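Local coordinates for protein response regulator (Caulobacter vibrioides, PDB 3T0Y) that probably serves, through this sigma-factor-like domain of a PhyR-type response regulator, to bind an anti-sigma factor and so release the general stress response sigma factor, at residues 26-31 and 72-77; 42-47 and 89-94. One frame throughout, in Å; residues are numbered along the deposited sequence.

Interaction 1: 26-31 and 72-77; sequences PYIRRY and RVFHAI
F74 of the helix segment 72-77 presents one side of its ring to both I28 and Y31 of 26-31, which stand one turn apart on their helix and approach different parts of that ring. All three CA-CB bonds point into the gap between the helices, whose closest CA atoms, those of I28 and F74, are 8.3 Å apart. F74 holds CG anti to its backbone N (chi1 174°), which extends the ring across the gap and lays its CD1-CE1 side against the CD2-CE2 side of Y31. The closest pair here is Y31 CE2 to F74 CE1 at 3.6 Å. With centroids 5.6 Å apart and planes turned by 69°, the rings meet obliquely, F74 CD1 lying near the plane of the Y31 ring at its edge. I28 takes the root of the ring instead: its CD1 lies 4.0 Å from F74 CG, while its CG1 stays 4.1 Å from F74 CD2. A32 and L35 of helix 25-36 also touch F74, and the Y31 ring meets that of Y71. Q99 of the second subunit, another copy of the protein, packs on Y31, so this side of the contact faces the neighbouring chain. No hydrogen bond or salt bridge joins the two segments; this is buried apolar packing within the sigma2-like part of the fold, where cohesion comes from dispersion and the exclusion of water.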
loop_
_atom_site.group_PDB
_atom_site.type_symbol
_atom_site.label_atom_id
_atom_site.label_comp_id
_atom_site.label_asym_id
_atom_site.label_seq_id
_atom_site.Cartn_x
_atom_site.Cartn_y
_atom_site.Cartn_z
ATOM N N PRO C 26 -10.876 2.307 -13.077
ATOM C CA PRO C 26 -10.114 3.519 -12.739
ATOM C C PRO C 26 -10.658 4.195 -11.482
ATOM O O PRO C 26 -9.909 4.867 -10.768
ATOM C CB PRO C 26 -10.337 4.439 -13.955
ATOM C CG PRO C 26 -10.735 3.532 -15.066
ATOM C CD PRO C 26 -11.481 2.387 -14.417
ATOM N N TYR C 27 -11.952 4.031 -11.214
ATOM C CA TYR C 27 -12.565 4.709 -10.071
ATOM C C TYR C 27 -12.282 4.001 -8.756
ATOM O O TYR C 27 -11.886 4.634 -7.797
ATOM C CB TYR C 27 -14.053 4.917 -10.314
ATOM C CG TYR C 27 -14.232 5.735 -11.559
ATOM C CD1 TYR C 27 -14.132 7.120 -11.514
ATOM C CD2 TYR C 27 -14.418 5.128 -12.790
ATOM C CE1 TYR C 27 -14.255 7.878 -12.649
ATOM C CE2 TYR C 27 -14.544 5.882 -13.945
ATOM C CZ TYR C 27 -14.463 7.257 -13.865
ATOM O OH TYR C 27 -14.581 8.021 -14.998
ATOM N N ILE C 28 -12.415 2.683 -8.737
ATOM C CA ILE C 28 -12.053 1.933 -7.561
ATOM C C ILE C 28 -10.571 2.162 -7.256
ATOM O O ILE C 28 -10.170 2.168 -6.095
ATOM C CB ILE C 28 -12.424 0.423 -7.692
ATOM C CG1 ILE C 28 -12.452 -0.254 -6.323
ATOM C CG2 ILE C 28 -11.481 -0.311 -8.620
ATOM C CD1 ILE C 28 -13.317 0.466 -5.323
ATOM N N ARG C 29 -9.748 2.407 -8.273
ATOM C CA ARG C 29 -8.333 2.635 -7.970
ATOM C C ARG C 29 -8.170 3.955 -7.270
ATOM O O ARG C 29 -7.327 4.090 -6.375
ATOM C CB ARG C 29 -7.451 2.643 -9.214
ATOM C CG ARG C 29 -7.390 1.353 -9.975
ATOM C CD ARG C 29 -6.406 1.503 -11.144
ATOM N NE ARG C 29 -5.009 1.458 -10.710
ATOM C CZ ARG C 29 -4.021 2.163 -11.256
ATOM N NH1 ARG C 29 -4.275 3.001 -12.255
ATOM N NH2 ARG C 29 -2.778 2.039 -10.793
ATOM N N ARG C 30 -8.950 4.945 -7.703
ATOM C CA ARG C 30 -8.887 6.251 -7.072
ATOM C C ARG C 30 -9.281 6.100 -5.611
ATOM O O ARG C 30 -8.612 6.617 -4.732
ATOM C CB ARG C 30 -9.809 7.265 -7.757
ATOM C CG ARG C 30 -9.818 8.626 -7.054
ATOM C CD ARG C 30 -10.871 9.558 -7.613
ATOM N NE ARG C 30 -12.167 8.903 -7.629
ATOM C CZ ARG C 30 -13.233 9.351 -8.269
ATOM N NH1 ARG C 30 -13.171 10.478 -8.970
ATOM N NH2 ARG C 30 -14.352 8.647 -8.233
ATOM N N TYR C 31 -10.374 5.386 -5.358
ATOM C CA TYR C 31 -10.864 5.247 -3.994
ATOM C C TYR C 31 -9.835 4.495 -3.148
ATOM O O TYR C 31 -9.502 4.910 -2.038
ATOM C CB TYR C 31 -12.199 4.518 -3.987
ATOM C CG TYR C 31 -12.692 4.177 -2.611
ATOM C CD1 TYR C 31 -13.090 5.180 -1.735
ATOM C CD2 TYR C 31 -12.759 2.853 -2.178
ATOM C CE1 TYR C 31 -13.534 4.887 -0.466
ATOM C CE2 TYR C 31 -13.211 2.546 -0.909
ATOM C CZ TYR C 31 -13.602 3.584 -0.054
ATOM O OH TYR C 31 -14.076 3.317 1.209
ATOM N N ARG C 72 -18.776 -2.427 -2.701
ATOM C CA ARG C 72 -19.227 -3.258 -1.585
ATOM C C ARG C 72 -18.271 -4.425 -1.357
ATOM O O ARG C 72 -17.898 -4.702 -0.221
ATOM C CB ARG C 72 -20.665 -3.762 -1.813
ATOM C CG ARG C 72 -21.209 -4.582 -0.674
ATOM C CD ARG C 72 -22.659 -5.001 -0.928
ATOM N NE ARG C 72 -23.086 -6.100 -0.062
ATOM C CZ ARG C 72 -23.797 -5.966 1.057
ATOM N NH1 ARG C 72 -24.189 -4.770 1.481
ATOM N NH2 ARG C 72 -24.126 -7.046 1.756
ATOM N N VAL C 73 -17.843 -5.093 -2.430
ATOM C CA VAL C 73 -16.885 -6.187 -2.266
ATOM C C VAL C 73 -15.511 -5.678 -1.828
ATOM O O VAL C 73 -14.882 -6.256 -0.939
ATOM C CB VAL C 73 -16.735 -7.052 -3.524
ATOM C CG1 VAL C 73 -15.525 -7.989 -3.372
ATOM C CG2 VAL C 73 -17.987 -7.853 -3.759
ATOM N N PHE C 74 -15.042 -4.601 -2.453
ATOM C CA PHE C 74 -13.770 -4.015 -2.065
ATOM C C PHE C 74 -13.765 -3.727 -0.572
ATOM O O PHE C 74 -12.852 -4.119 0.153
ATOM C CB PHE C 74 -13.519 -2.719 -2.827
ATOM C CG PHE C 74 -12.297 -1.992 -2.368
ATOM C CD1 PHE C 74 -12.354 -1.123 -1.286
ATOM C CD2 PHE C 74 -11.079 -2.193 -3.003
ATOM C CE1 PHE C 74 -11.220 -0.462 -0.861
ATOM C CE2 PHE C 74 -9.932 -1.520 -2.581
ATOM C CZ PHE C 74 -10.003 -0.652 -1.512
ATOM N N HIS C 75 -14.793 -3.026 -0.114
ATOM C CA HIS C 75 -14.865 -2.694 1.295
ATOM C C HIS C 75 -14.815 -3.950 2.174
ATOM O O HIS C 75 -14.172 -3.952 3.212
ATOM C CB HIS C 75 -16.106 -1.877 1.631
ATOM C CG HIS C 75 -16.189 -1.546 3.077
ATOM N ND1 HIS C 75 -15.438 -0.536 3.648
ATOM C CD2 HIS C 75 -16.866 -2.138 4.092
ATOM C CE1 HIS C 75 -15.672 -0.508 4.950
ATOM N NE2 HIS C 75 -16.532 -1.468 5.246
ATOM N N ALA C 76 -15.487 -5.014 1.747
ATOM C CA ALA C 76 -15.559 -6.247 2.521
ATOM C C ALA C 76 -14.197 -6.917 2.666
ATOM O O ALA C 76 -13.851 -7.415 3.743
ATOM C CB ALA C 76 -16.541 -7.215 1.882
ATOM N N ILE C 77 -13.425 -6.953 1.589
ATOM C CA ILE C 77 -12.122 -7.596 1.685
ATOM C C ILE C 77 -11.159 -6.652 2.392
ATOM O O ILE C 77 -10.273 -7.090 3.103
ATOM C CB ILE C 77 -11.561 -8.083 0.314
ATOM C CG1 ILE C 77 -11.363 -6.916 -0.653
ATOM C CG2 ILE C 77 -12.457 -9.159 -0.306
ATOM C CD1 ILE C 77 -10.039 -6.217 -0.479
#

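Interaction 2: 42-47 and 89-94; sequences GDHYVR and RLMRIA
H44 of helix segment 42-47 swings CG anti to its backbone N (chi1 160°) and meets M91, a selenomethionine; Y45 sets its own beside the N (chi1 -84°) and meets both M91 and R92. M91 bends at both chi2 and chi3, folding back over the imidazole. Its CG stands 3.3 Å above the plane of the H44 ring, toward the rim, in a CH-pi contact. The selenium lies above the same ring, 5.0 Å from its centroid. H44 CD2 in turn sits over the centre of the Y45 ring. The phenol reaches the 3-10 segment end-on, with Y45 OH 3.4 Å from M91 CB and 3.1 Å from R92 CD. M91 O lies in the ring plane, 3.5 Å from Y45 CE2. The polar ends are served by others: S81 hydrogen-bonds Y45 OH, while the R92 guanidinium pairs with E139 and makes a cation-pi contact with W78. No hydrogen bond crosses, so the sigma2-like and sigma-like regions meet here chiefly through M91 carbons on the H44 face, the Y45 hydroxyl end against M91 and R92 carbons, and M91 O at the Y45 ring edge, the selenium standing farther off.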
loop_
_atom_site.group_PDB
_atom_site.type_symbol
_atom_site.label_atom_id
_atom_site.label_comp_id
_atom_site.label_asym_id
_atom_site.label_seq_id
_atom_site.Cartn_x
_atom_site.Cartn_y
_atom_site.Cartn_z
ATOM N N GLY C 42 -3.282 0.600 -2.611
ATOM C CA GLY C 42 -4.637 0.585 -3.174
ATOM C C GLY C 42 -4.832 -0.524 -4.212
ATOM O O GLY C 42 -5.824 -1.262 -4.188
ATOM N N ASP C 43 -3.869 -0.650 -5.123
ATOM C CA ASP C 43 -3.896 -1.710 -6.117
ATOM C C ASP C 43 -3.818 -3.082 -5.471
ATOM O O ASP C 43 -4.390 -4.034 -5.971
ATOM C CB ASP C 43 -2.765 -1.533 -7.131
ATOM C CG ASP C 43 -2.961 -0.309 -8.002
ATOM O OD1 ASP C 43 -4.052 0.282 -7.927
ATOM O OD2 ASP C 43 -2.051 0.055 -8.779
ATOM N N HIS C 44 -3.112 -3.201 -4.362
ATOM C CA HIS C 44 -3.091 -4.481 -3.663
ATOM C C HIS C 44 -4.518 -4.905 -3.297
ATOM O O HIS C 44 -4.912 -6.061 -3.486
ATOM C CB HIS C 44 -2.225 -4.410 -2.400
ATOM C CG HIS C 44 -2.536 -5.489 -1.407
ATOM N ND1 HIS C 44 -2.147 -6.803 -1.584
ATOM C CD2 HIS C 44 -3.221 -5.454 -0.237
ATOM C CE1 HIS C 44 -2.565 -7.526 -0.559
ATOM N NE2 HIS C 44 -3.223 -6.734 0.270
ATOM N N TYR C 45 -5.301 -3.953 -2.789
ATOM C CA TYR C 45 -6.632 -4.257 -2.272
ATOM C C TYR C 45 -7.648 -4.482 -3.392
ATOM O O TYR C 45 -8.556 -5.307 -3.279
ATOM C CB TYR C 45 -7.101 -3.151 -1.315
ATOM C CG TYR C 45 -6.581 -3.337 0.086
ATOM C CD1 TYR C 45 -7.017 -4.411 0.864
ATOM C CD2 TYR C 45 -5.639 -2.468 0.625
ATOM C CE1 TYR C 45 -6.544 -4.602 2.150
ATOM C CE2 TYR C 45 -5.155 -2.646 1.923
ATOM C CZ TYR C 45 -5.619 -3.719 2.676
ATOM O OH TYR C 45 -5.174 -3.911 3.956
ATOM N N VAL C 46 -7.487 -3.728 -4.466
ATOM C CA VAL C 46 -8.273 -3.951 -5.651
ATOM C C VAL C 46 -8.039 -5.369 -6.203
ATOM O O VAL C 46 -8.992 -6.064 -6.576
ATOM C CB VAL C 46 -7.948 -2.901 -6.745
ATOM C CG1 VAL C 46 -8.788 -3.172 -7.972
ATOM C CG2 VAL C 46 -8.190 -1.488 -6.212
ATOM N N ARG C 47 -6.769 -5.781 -6.286
ATOM C CA ARG C 47 -6.445 -7.107 -6.804
ATOM C C ARG C 47 -7.126 -8.165 -5.951
ATOM O O ARG C 47 -7.821 -9.030 -6.460
ATOM C CB ARG C 47 -4.926 -7.351 -6.851
ATOM C CG ARG C 47 -4.220 -6.700 -8.045
ATOM C CD ARG C 47 -2.790 -7.254 -8.251
ATOM N NE ARG C 47 -2.021 -7.227 -7.011
ATOM C CZ ARG C 47 -1.297 -6.191 -6.600
ATOM N NH1 ARG C 47 -1.220 -5.093 -7.344
ATOM N NH2 ARG C 47 -0.648 -6.252 -5.443
ATOM N N ARG C 89 -1.997 -8.188 6.952
ATOM C CA ARG C 89 -2.427 -7.123 7.852
ATOM C C ARG C 89 -1.552 -5.887 7.671
ATOM O O ARG C 89 -1.998 -4.759 7.898
ATOM C CB ARG C 89 -2.374 -7.562 9.319
ATOM C CG ARG C 89 -3.241 -8.764 9.647
ATOM C CD ARG C 89 -3.852 -8.634 11.045
ATOM N NE ARG C 89 -3.542 -9.766 11.919
ATOM C CZ ARG C 89 -3.960 -11.013 11.712
ATOM N NH1 ARG C 89 -4.687 -11.312 10.644
ATOM N NH2 ARG C 89 -3.632 -11.972 12.565
ATOM N N LEU C 90 -0.307 -6.101 7.266
ATOM C CA LEU C 90 0.635 -4.995 7.097
ATOM C C LEU C 90 0.104 -3.968 6.095
ATOM O O LEU C 90 0.482 -2.802 6.137
ATOM C CB LEU C 90 2.000 -5.507 6.642
ATOM C CG LEU C 90 2.832 -6.333 7.631
ATOM C CD1 LEU C 90 3.952 -7.052 6.901
ATOM C CD2 LEU C 90 3.408 -5.471 8.762
HETATM N N MSE C 91 -0.793 -4.392 5.210
HETATM C CA MSE C 91 -1.293 -3.487 4.186
HETATM C C MSE C 91 -2.282 -2.445 4.750
HETATM O O MSE C 91 -2.635 -1.466 4.073
HETATM C CB MSE C 91 -1.879 -4.273 3.012
HETATM C CG MSE C 91 -0.857 -5.201 2.336
HETATM SE SE MSE C 91 0.904 -4.367 1.969
HETATM C CE MSE C 91 0.333 -3.577 0.309
ATOM N N ARG C 92 -2.714 -2.660 5.992
ATOM C CA ARG C 92 -3.611 -1.722 6.682
ATOM C C ARG C 92 -2.847 -0.602 7.367
ATOM O O ARG C 92 -3.446 0.313 7.912
ATOM C CB ARG C 92 -4.451 -2.457 7.728
ATOM C CG ARG C 92 -5.446 -3.420 7.122
ATOM C CD ARG C 92 -6.538 -2.639 6.428
ATOM N NE ARG C 92 -7.226 -1.809 7.409
ATOM C CZ ARG C 92 -8.362 -2.151 8.005
ATOM N NH1 ARG C 92 -8.958 -3.290 7.679
ATOM N NH2 ARG C 92 -8.908 -1.340 8.907
ATOM N N ILE C 93 -1.519 -0.694 7.373
ATOM C CA ILE C 93 -0.698 0.373 7.918
ATOM C C ILE C 93 -0.366 1.413 6.836
ATOM O O ILE C 93 -0.001 1.063 5.706
ATOM C CB ILE C 93 0.610 -0.207 8.469
ATOM C CG1 ILE C 93 0.293 -1.174 9.610
ATOM C CG2 ILE C 93 1.538 0.908 8.903
ATOM C CD1 ILE C 93 1.409 -2.085 9.950
ATOM N N ALA C 94 -0.485 2.685 7.184
ATOM C CA ALA C 94 -0.104 3.754 6.263
ATOM C C ALA C 94 1.266 3.431 5.723
ATOM O O ALA C 94 2.165 3.085 6.491
ATOM C CB ALA C 94 -0.081 5.106 6.964
#

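Overall arrangement
Helix 39-54 connects the two contacts: it follows helix 25-36 in the chain and precedes helix 66-80, the pair joined in interaction 1, and its Y45 and V46 also pack against F74. A salt bridge from R29 to D43 adds a polar tie between the sites, whose centres are about 11 Å apart. Both are buried, yet interaction 2 lies about 2 Å from the centre of the chain and interaction 1 about 11 Å. The former brings the sigma2-like helices to the turn before helix 95-106 and includes the Y45 hydroxyl and M91 O; the latter joins two helices through carbon atoms of I28, Y31 and F74. Each also touches the second subunit.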